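Side-chain contacts in methyltransferase (Pyrococcus horikoshii, PDB 1IXK), which probably methylates cytidine C5 in tRNA, using S-adenosyl-L-methionine as methyl donor: residues M125-G130 / D194-G199; G131-L136 / I146-V151; G223-L228 / Y244-L249. All coordinates share one frame; numbering follows the deposited sequence.

In the fold
The three contacts lie in one Rossmann-like methyltransferase domain and reach the same mixed sheet. Contact 1 joins the loop after strand 121-124 to the loop after the neighbouring parallel strand, 188-194. Contact 2 falls between these two loops in sequence and packs helix 131-139 on strand 145-149, on the other side of strand 121-124. Contact 3 follows, setting helix 215-235 against strand 240-246. The centre of contact 1 is about 10 Å from each of the others, which are about 17 Å apart. Contact 1 meets contact 3 through the Cys197-Cys247 disulfide, which ties the loop that follows Asp194, a predicted cofactor residue, to the predicted catalytic cysteine.

Contact 1: residues M125-G130 / D194-G199; sequences MAAAPG and DAPCTG
Ala126 and Asp194 meet by van der Waals packing of a methyl on a carboxylate. Ala126 CB lies 3.5 Å from Asp194 OD1 and equally far from OD2, displaced to one side of the carboxylate plane. Asp194 CG stands between its own backbone N and carbonyl carbon (chi1 48°), a crowded position that brings the carboxylate up against Ala126. The second touch is apolar and looser: Ala127 CB faces Pro196 CG at 4.4 Å, near the solvent-exposed side.

Polar bonds between the two loops are absent. Ala126 N is 3.8 Å from Asp194 OD2 and instead gives its hydrogen to Asp124 OD1, while Met125, here selenomethionine, binds Ser178 through its carbonyl. Asp194 OD1 has a long, weak ion pair with Lys132 NZ. With an alanine at Asp194, the methyl of Ala126 would probably lose the surface it rests on, and the ammonium of Lys132 the carboxylate it faces.

Farther along 194-199, Cys197 SG is joined to Cys247 SG in a disulfide. Two loops leaving adjacent parallel strands at their C-terminal ends form the cofactor cleft of class I methyltransferases: the AAAPG sequence is the glycine-containing loop after the first strand, and it and Asp194 are predicted to bind S-adenosyl-L-methionine.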
loop_
_atom_site.group_PDB
_atom_site.type_symbol
_atom_site.label_atom_id
_atom_site.label_comp_id
_atom_site.label_asym_id
_atom_site.label_seq_id
_atom_site.Cartn_x
_atom_site.Cartn_y
_atom_site.Cartn_z
HETATM N N MSE A 125 -6.001 -9.413 -0.141
HETATM C CA MSE A 125 -5.082 -10.537 -0.252
HETATM C C MSE A 125 -3.789 -10.367 0.535
HETATM O O MSE A 125 -2.827 -11.103 0.321
HETATM C CB MSE A 125 -4.768 -10.808 -1.729
HETATM C CG MSE A 125 -5.924 -11.460 -2.498
HETATM SE SE MSE A 125 -5.476 -11.772 -4.215
HETATM C CE MSE A 125 -4.448 -13.284 -4.019
ATOM N N ALA A 126 -3.774 -9.409 1.453
ATOM C CA ALA A 126 -2.587 -9.149 2.267
ATOM C C ALA A 126 -2.180 -10.361 3.091
ATOM O O ALA A 126 -3.018 -11.183 3.466
ATOM C CB ALA A 126 -2.837 -7.964 3.193
ATOM N N ALA A 127 -0.884 -10.469 3.368
ATOM C CA ALA A 127 -0.372 -11.565 4.179
ATOM C C ALA A 127 -0.722 -11.259 5.633
ATOM O O ALA A 127 -0.980 -12.162 6.431
ATOM C CB ALA A 127 1.137 -11.679 4.017
ATOM N N ALA A 128 -0.730 -9.974 5.967
ATOM C CA ALA A 128 -1.053 -9.531 7.317
ATOM C C ALA A 128 -2.166 -8.488 7.266
ATOM O O ALA A 128 -1.918 -7.293 7.412
ATOM C CB ALA A 128 0.184 -8.951 7.982
ATOM N N PRO A 129 -3.413 -8.933 7.048
ATOM C CA PRO A 129 -4.567 -8.030 6.979
ATOM C C PRO A 129 -4.666 -7.202 8.253
ATOM O O PRO A 129 -4.340 -7.686 9.339
ATOM C CB PRO A 129 -5.754 -8.984 6.840
ATOM C CG PRO A 129 -5.152 -10.206 6.222
ATOM C CD PRO A 129 -3.834 -10.339 6.923
ATOM N N GLY A 130 -5.116 -5.957 8.124
ATOM C CA GLY A 130 -5.245 -5.109 9.296
ATOM C C GLY A 130 -5.741 -3.705 9.003
ATOM O O GLY A 130 -6.935 -3.484 8.813
ATOM N N ASP A 194 -2.084 -5.873 -1.665
ATOM C CA ASP A 194 -1.096 -5.016 -1.035
ATOM C C ASP A 194 -0.009 -5.842 -0.367
ATOM O O ASP A 194 -0.290 -6.668 0.499
ATOM C CB ASP A 194 -1.776 -4.123 0.006
ATOM C CG ASP A 194 -2.707 -4.903 0.935
ATOM O OD1 ASP A 194 -2.708 -4.616 2.151
ATOM O OD2 ASP A 194 -3.445 -5.793 0.454
ATOM N N ALA A 195 1.237 -5.613 -0.765
ATOM C CA ALA A 195 2.356 -6.345 -0.185
ATOM C C ALA A 195 2.825 -5.645 1.085
ATOM O O ALA A 195 2.660 -4.434 1.230
ATOM C CB ALA A 195 3.499 -6.432 -1.187
ATOM N N PRO A 196 3.409 -6.402 2.028
ATOM C CA PRO A 196 3.895 -5.819 3.281
ATOM C C PRO A 196 4.849 -4.662 2.997
ATOM O O PRO A 196 5.707 -4.760 2.119
ATOM C CB PRO A 196 4.605 -6.992 3.952
ATOM C CG PRO A 196 3.815 -8.173 3.474
ATOM C CD PRO A 196 3.636 -7.859 2.008
ATOM N N CYS A 197 4.697 -3.567 3.733
ATOM C CA CYS A 197 5.566 -2.421 3.526
ATOM C C CYS A 197 6.910 -2.665 4.196
ATOM O O CYS A 197 7.215 -2.075 5.233
ATOM C CB CYS A 197 4.931 -1.146 4.082
ATOM S SG CYS A 197 5.648 0.349 3.328
ATOM N N THR A 198 7.706 -3.545 3.598
ATOM C CA THR A 198 9.024 -3.877 4.125
ATOM C C THR A 198 10.020 -4.075 2.984
ATOM O O THR A 198 11.150 -4.508 3.205
ATOM C CB THR A 198 8.978 -5.170 4.961
ATOM O OG1 THR A 198 8.575 -6.263 4.127
ATOM C CG2 THR A 198 7.993 -5.024 6.113
ATOM N N GLY A 199 9.591 -3.753 1.766
ATOM C CA GLY A 199 10.459 -3.902 0.612
ATOM C C GLY A 199 11.559 -2.859 0.547
ATOM O O GLY A 199 11.795 -2.133 1.512
#

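Contact 2: residues G131-L136 / I146-V151; sequences GKTSYL and IYAFDV
Thr133, Leu136, Ile146 and Ala148 meet without any aromatic ring or carboxylate, and the flat groups that take part are peptide groups of the helix. CD1 of Ile146 lies 3.8 Å from the carbonyl oxygen of Thr133 and 3.8 Å from the carbonyl carbon of Leu136, a methyl laid against helix backbone. Within the helix, the carbonyl of Gly131 takes two bonds from the same face of its plane: Tyr135 N, and Ser134 OG at 2.9 Å, which sits 38° out of that plane. Arg48 NH2 also binds this oxygen, and Arg48 NH1 binds Ser134 OG.

The side chains meet through aliphatic carbons. Ile146 touches with both branches: CD1 reaches Leu136 CB at 3.7 Å, and CG2 meets Thr133 CG2 at 3.8 Å, the two side chains crossing at a slant. Farther along the strand, the same Thr133 methyl approaches Ala148 CB at 4.3 Å. Thr133 CG2 stands opposite its own backbone N about the CA-CB bond (OG1 chi1 -48°), which turns the methyl to the strand and leaves OG1 to bond Asp124 OD2. Val171 of the adjoining strand touches Thr133 and Ile146 as well.

Helix segment 131-136 and strand segment 146-149 run almost antiparallel (174°), their axes 9.8 Å apart at closest approach, as expected for the return half of a beta-alpha-beta crossover that starts at strand 121-124. No hydrogen bond or charge pair forms between the two segments. Their attachment is therefore hydrophobic and rests on the fit of a few methyl and methylene groups and the helix backbone.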
loop_
_atom_site.group_PDB
_atom_site.type_symbol
_atom_site.label_atom_id
_atom_site.label_comp_id
_atom_site.label_asym_id
_atom_site.label_seq_id
_atom_site.Cartn_x
_atom_site.Cartn_y
_atom_site.Cartn_z
ATOM N N GLY A 131 -4.812 -2.756 8.975
ATOM C CA GLY A 131 -5.157 -1.371 8.722
ATOM C C GLY A 131 -5.875 -1.112 7.412
ATOM O O GLY A 131 -6.865 -0.387 7.385
ATOM N N LYS A 132 -5.383 -1.686 6.320
ATOM C CA LYS A 132 -6.023 -1.474 5.025
ATOM C C LYS A 132 -7.378 -2.158 4.948
ATOM O O LYS A 132 -8.286 -1.675 4.281
ATOM C CB LYS A 132 -5.133 -1.989 3.889
ATOM C CG LYS A 132 -3.826 -1.232 3.721
ATOM C CD LYS A 132 -3.158 -1.609 2.406
ATOM C CE LYS A 132 -1.749 -1.060 2.328
ATOM N NZ LYS A 132 -0.923 -1.599 3.436
ATOM N N THR A 133 -7.509 -3.291 5.631
ATOM C CA THR A 133 -8.763 -4.025 5.625
ATOM C C THR A 133 -9.869 -3.198 6.277
ATOM O O THR A 133 -10.989 -3.148 5.771
ATOM C CB THR A 133 -8.629 -5.363 6.368
ATOM O OG1 THR A 133 -7.454 -6.046 5.910
ATOM C CG2 THR A 133 -9.854 -6.237 6.101
ATOM N N SER A 134 -9.555 -2.547 7.396
ATOM C CA SER A 134 -10.546 -1.723 8.084
ATOM C C SER A 134 -10.849 -0.450 7.284
ATOM O O SER A 134 -11.941 0.115 7.387
ATOM C CB SER A 134 -10.069 -1.380 9.508
ATOM O OG SER A 134 -8.780 -0.794 9.516
ATOM N N TYR A 135 -9.899 -0.004 6.471
ATOM C CA TYR A 135 -10.142 1.184 5.656
ATOM C C TYR A 135 -11.189 0.791 4.612
ATOM O O TYR A 135 -12.143 1.536 4.360
ATOM C CB TYR A 135 -8.848 1.658 4.974
ATOM C CG TYR A 135 -8.840 3.134 4.597
ATOM C CD1 TYR A 135 -7.636 3.813 4.404
ATOM C CD2 TYR A 135 -10.032 3.859 4.465
ATOM C CE1 TYR A 135 -7.611 5.177 4.098
ATOM C CE2 TYR A 135 -10.019 5.228 4.156
ATOM C CZ TYR A 135 -8.800 5.878 3.977
ATOM O OH TYR A 135 -8.762 7.228 3.685
ATOM N N LEU A 136 -11.020 -0.388 4.013
ATOM C CA LEU A 136 -11.978 -0.875 3.020
ATOM C C LEU A 136 -13.364 -0.927 3.657
ATOM O O LEU A 136 -14.358 -0.544 3.037
ATOM C CB LEU A 136 -11.609 -2.284 2.531
ATOM C CG LEU A 136 -10.283 -2.482 1.797
ATOM C CD1 LEU A 136 -10.049 -3.975 1.578
ATOM C CD2 LEU A 136 -10.291 -1.731 0.463
ATOM N N ILE A 146 -16.008 -8.330 3.042
ATOM C CA ILE A 146 -14.573 -8.304 2.804
ATOM C C ILE A 146 -13.969 -9.596 3.319
ATOM O O ILE A 146 -14.088 -9.906 4.500
ATOM C CB ILE A 146 -13.870 -7.164 3.556
ATOM C CG1 ILE A 146 -14.367 -5.806 3.050
ATOM C CG2 ILE A 146 -12.355 -7.298 3.381
ATOM C CD1 ILE A 146 -13.997 -4.656 3.972
ATOM N N TYR A 147 -13.337 -10.353 2.429
ATOM C CA TYR A 147 -12.678 -11.593 2.826
ATOM C C TYR A 147 -11.192 -11.284 3.001
ATOM O O TYR A 147 -10.592 -10.622 2.153
ATOM C CB TYR A 147 -12.843 -12.672 1.746
ATOM C CG TYR A 147 -14.240 -13.240 1.632
ATOM C CD1 TYR A 147 -15.214 -12.615 0.854
ATOM C CD2 TYR A 147 -14.591 -14.404 2.315
ATOM C CE1 TYR A 147 -16.505 -13.138 0.755
ATOM C CE2 TYR A 147 -15.878 -14.937 2.225
ATOM C CZ TYR A 147 -16.829 -14.300 1.442
ATOM O OH TYR A 147 -18.091 -14.840 1.335
ATOM N N ALA A 148 -10.604 -11.755 4.097
ATOM C CA ALA A 148 -9.182 -11.535 4.361
ATOM C C ALA A 148 -8.571 -12.844 4.857
ATOM O O ALA A 148 -9.270 -13.681 5.432
ATOM C CB ALA A 148 -8.992 -10.433 5.396
ATOM N N PHE A 149 -7.269 -13.007 4.630
ATOM C CA PHE A 149 -6.555 -14.226 5.006
ATOM C C PHE A 149 -5.268 -13.945 5.779
ATOM O O PHE A 149 -4.507 -13.042 5.429
ATOM C CB PHE A 149 -6.185 -15.027 3.746
ATOM C CG PHE A 149 -7.335 -15.272 2.806
ATOM C CD1 PHE A 149 -7.888 -14.228 2.067
ATOM C CD2 PHE A 149 -7.852 -16.553 2.644
ATOM C CE1 PHE A 149 -8.938 -14.459 1.179
ATOM C CE2 PHE A 149 -8.904 -16.795 1.757
ATOM C CZ PHE A 149 -9.448 -15.745 1.023
ATOM N N ASP A 150 -5.024 -14.729 6.824
ATOM C CA ASP A 150 -3.809 -14.596 7.626
ATOM C C ASP A 150 -3.419 -15.994 8.100
ATOM O O ASP A 150 -4.227 -16.685 8.716
ATOM C CB ASP A 150 -4.054 -13.702 8.843
ATOM C CG ASP A 150 -2.755 -13.204 9.480
ATOM O OD1 ASP A 150 -1.722 -13.906 9.382
ATOM O OD2 ASP A 150 -2.773 -12.110 10.084
ATOM N N VAL A 151 -2.192 -16.415 7.808
ATOM C CA VAL A 151 -1.728 -17.739 8.222
ATOM C C VAL A 151 -1.333 -17.760 9.699
ATOM O O VAL A 151 -1.143 -18.828 10.284
ATOM C CB VAL A 151 -0.515 -18.195 7.382
ATOM C CG1 VAL A 151 -0.899 -18.248 5.901
ATOM C CG2 VAL A 151 0.659 -17.245 7.597
#

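Contact 3: residues G223-L228 / Y244-L249; sequences GLQMRL and YSTCSL
Gln225 reaches Tyr244 by bending at its second torsion (chi2 -60°), which brings the amide against the tyrosine hydroxyl, while Tyr244 places CG opposite its backbone N and sends its ring to the helix. The two side chains cross obliquely, amide and ring planes 43° apart. CB of Gln225 comes within 3.4 Å of Tyr244 OH. NE2 gives that hydroxyl a weak hydrogen bond, 3.2 Å long and bent to 125°; the hydroxyl also bonds the backbone oxygen of Glu253. NE2 also packs on the Thr246 methyl, CG2, at 3.4 Å.

A water extends the reach of the amide. It accepts from Gln225 NE2 at 2.6 Å and donates to Ser245 O at 2.8 Å, and lies above one face of the Tyr244 ring, toward the rim. Helix 215-235 is thus tied to the strand by a buried polar bridge. Thr246 OG1 accepts from Ser248 N at 3.2 Å, closing an ST turn, and also bonds Asn254 OD1.

This turn carries Cys247, the predicted nucleophile, here in a disulfide with Cys197. A TCS sequence at the C-terminal end of strand 240-246, the parallel neighbour of 188-194, is the catalytic-cysteine motif of RsmB/NOP-type cytosine methyltransferases.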
loop_
_atom_site.group_PDB
_atom_site.type_symbol
_atom_site.label_atom_id
_atom_site.label_comp_id
_atom_site.label_asym_id
_atom_site.label_seq_id
_atom_site.Cartn_x
_atom_site.Cartn_y
_atom_site.Cartn_z
ATOM N N GLY A 223 8.204 -13.408 -7.898
ATOM C CA GLY A 223 7.500 -14.634 -8.213
ATOM C C GLY A 223 6.241 -14.745 -7.382
ATOM O O GLY A 223 5.170 -15.071 -7.895
ATOM N N LEU A 224 6.366 -14.476 -6.088
ATOM C CA LEU A 224 5.215 -14.540 -5.202
ATOM C C LEU A 224 4.176 -13.504 -5.631
ATOM O O LEU A 224 2.977 -13.769 -5.589
ATOM C CB LEU A 224 5.643 -14.280 -3.761
ATOM C CG LEU A 224 4.536 -14.301 -2.708
ATOM C CD1 LEU A 224 3.773 -15.619 -2.769
ATOM C CD2 LEU A 224 5.160 -14.100 -1.327
ATOM N N GLN A 225 4.644 -12.327 -6.041
ATOM C CA GLN A 225 3.744 -11.263 -6.486
ATOM C C GLN A 225 2.981 -11.707 -7.731
ATOM O O GLN A 225 1.774 -11.491 -7.847
ATOM C CB GLN A 225 4.535 -9.992 -6.804
ATOM C CG GLN A 225 5.050 -9.245 -5.584
ATOM C CD GLN A 225 3.934 -8.804 -4.662
ATOM O OE1 GLN A 225 3.335 -9.617 -3.958
ATOM N NE2 GLN A 225 3.642 -7.509 -4.666
HETATM N N MSE A 226 3.701 -12.315 -8.667
HETATM C CA MSE A 226 3.094 -12.808 -9.896
HETATM C C MSE A 226 2.032 -13.854 -9.551
HETATM O O MSE A 226 0.924 -13.822 -10.080
HETATM C CB MSE A 226 4.170 -13.421 -10.811
HETATM C CG MSE A 226 5.124 -12.401 -11.463
HETATM SE SE MSE A 226 6.505 -13.163 -12.365
HETATM C CE MSE A 226 5.673 -13.935 -13.730
ATOM N N ARG A 227 2.370 -14.779 -8.658
ATOM C CA ARG A 227 1.427 -15.826 -8.262
ATOM C C ARG A 227 0.175 -15.230 -7.644
ATOM O O ARG A 227 -0.940 -15.636 -7.967
ATOM C CB ARG A 227 2.056 -16.781 -7.242
ATOM C CG ARG A 227 3.114 -17.709 -7.782
ATOM C CD ARG A 227 3.711 -18.545 -6.649
ATOM N NE ARG A 227 4.794 -19.404 -7.118
ATOM C CZ ARG A 227 4.620 -20.484 -7.874
ATOM N NH1 ARG A 227 3.401 -20.849 -8.248
ATOM N NH2 ARG A 227 5.671 -21.192 -8.266
ATOM N N LEU A 228 0.368 -14.274 -6.739
ATOM C CA LEU A 228 -0.751 -13.626 -6.069
ATOM C C LEU A 228 -1.626 -12.854 -7.054
ATOM O O LEU A 228 -2.850 -12.942 -7.006
ATOM C CB LEU A 228 -0.233 -12.679 -4.979
ATOM C CG LEU A 228 0.398 -13.374 -3.767
ATOM C CD1 LEU A 228 1.175 -12.378 -2.923
ATOM C CD2 LEU A 228 -0.693 -14.050 -2.959
ATOM N N TYR A 244 -3.000 -3.175 -7.099
ATOM C CA TYR A 244 -1.733 -3.808 -6.785
ATOM C C TYR A 244 -0.779 -2.773 -6.221
ATOM O O TYR A 244 -0.584 -1.716 -6.815
ATOM C CB TYR A 244 -1.160 -4.407 -8.072
ATOM C CG TYR A 244 0.215 -5.025 -7.955
ATOM C CD1 TYR A 244 1.368 -4.240 -7.993
ATOM C CD2 TYR A 244 0.360 -6.403 -7.844
ATOM C CE1 TYR A 244 2.638 -4.820 -7.933
ATOM C CE2 TYR A 244 1.621 -6.996 -7.778
ATOM C CZ TYR A 244 2.751 -6.203 -7.827
ATOM O OH TYR A 244 3.988 -6.804 -7.795
ATOM N N SER A 245 -0.181 -3.067 -5.072
ATOM C CA SER A 245 0.749 -2.121 -4.481
ATOM C C SER A 245 1.868 -2.817 -3.730
ATOM O O SER A 245 1.702 -3.942 -3.247
ATOM C CB SER A 245 0.011 -1.169 -3.526
ATOM O OG SER A 245 -0.540 -1.860 -2.415
ATOM N N THR A 246 3.011 -2.146 -3.645
ATOM C CA THR A 246 4.165 -2.673 -2.923
ATOM C C THR A 246 4.908 -1.495 -2.299
ATOM O O THR A 246 4.640 -0.338 -2.622
ATOM C CB THR A 246 5.194 -3.353 -3.844
ATOM O OG1 THR A 246 5.985 -2.338 -4.475
ATOM C CG2 THR A 246 4.515 -4.209 -4.907
ATOM N N CYS A 247 5.850 -1.806 -1.416
ATOM C CA CYS A 247 6.680 -0.789 -0.790
ATOM C C CYS A 247 8.108 -1.054 -1.230
ATOM O O CYS A 247 9.046 -0.991 -0.438
ATOM C CB CYS A 247 6.570 -0.857 0.728
ATOM S SG CYS A 247 5.161 0.099 1.370
ATOM N N SER A 248 8.255 -1.353 -2.515
ATOM C CA SER A 248 9.556 -1.645 -3.097
ATOM C C SER A 248 9.884 -0.660 -4.210
ATOM O O SER A 248 8.989 -0.157 -4.886
ATOM C CB SER A 248 9.557 -3.068 -3.664
ATOM O OG SER A 248 10.728 -3.329 -4.421
ATOM N N LEU A 249 11.171 -0.390 -4.394
ATOM C CA LEU A 249 11.620 0.510 -5.449
ATOM C C LEU A 249 12.010 -0.288 -6.693
ATOM O O LEU A 249 12.174 0.279 -7.776
ATOM C CB LEU A 249 12.844 1.303 -4.989
ATOM C CG LEU A 249 12.658 2.304 -3.855
ATOM C CD1 LEU A 249 14.024 2.817 -3.408
ATOM C CD2 LEU A 249 11.768 3.440 -4.332
HETATM O O HOH W 1 1.334 -6.620 -3.873
#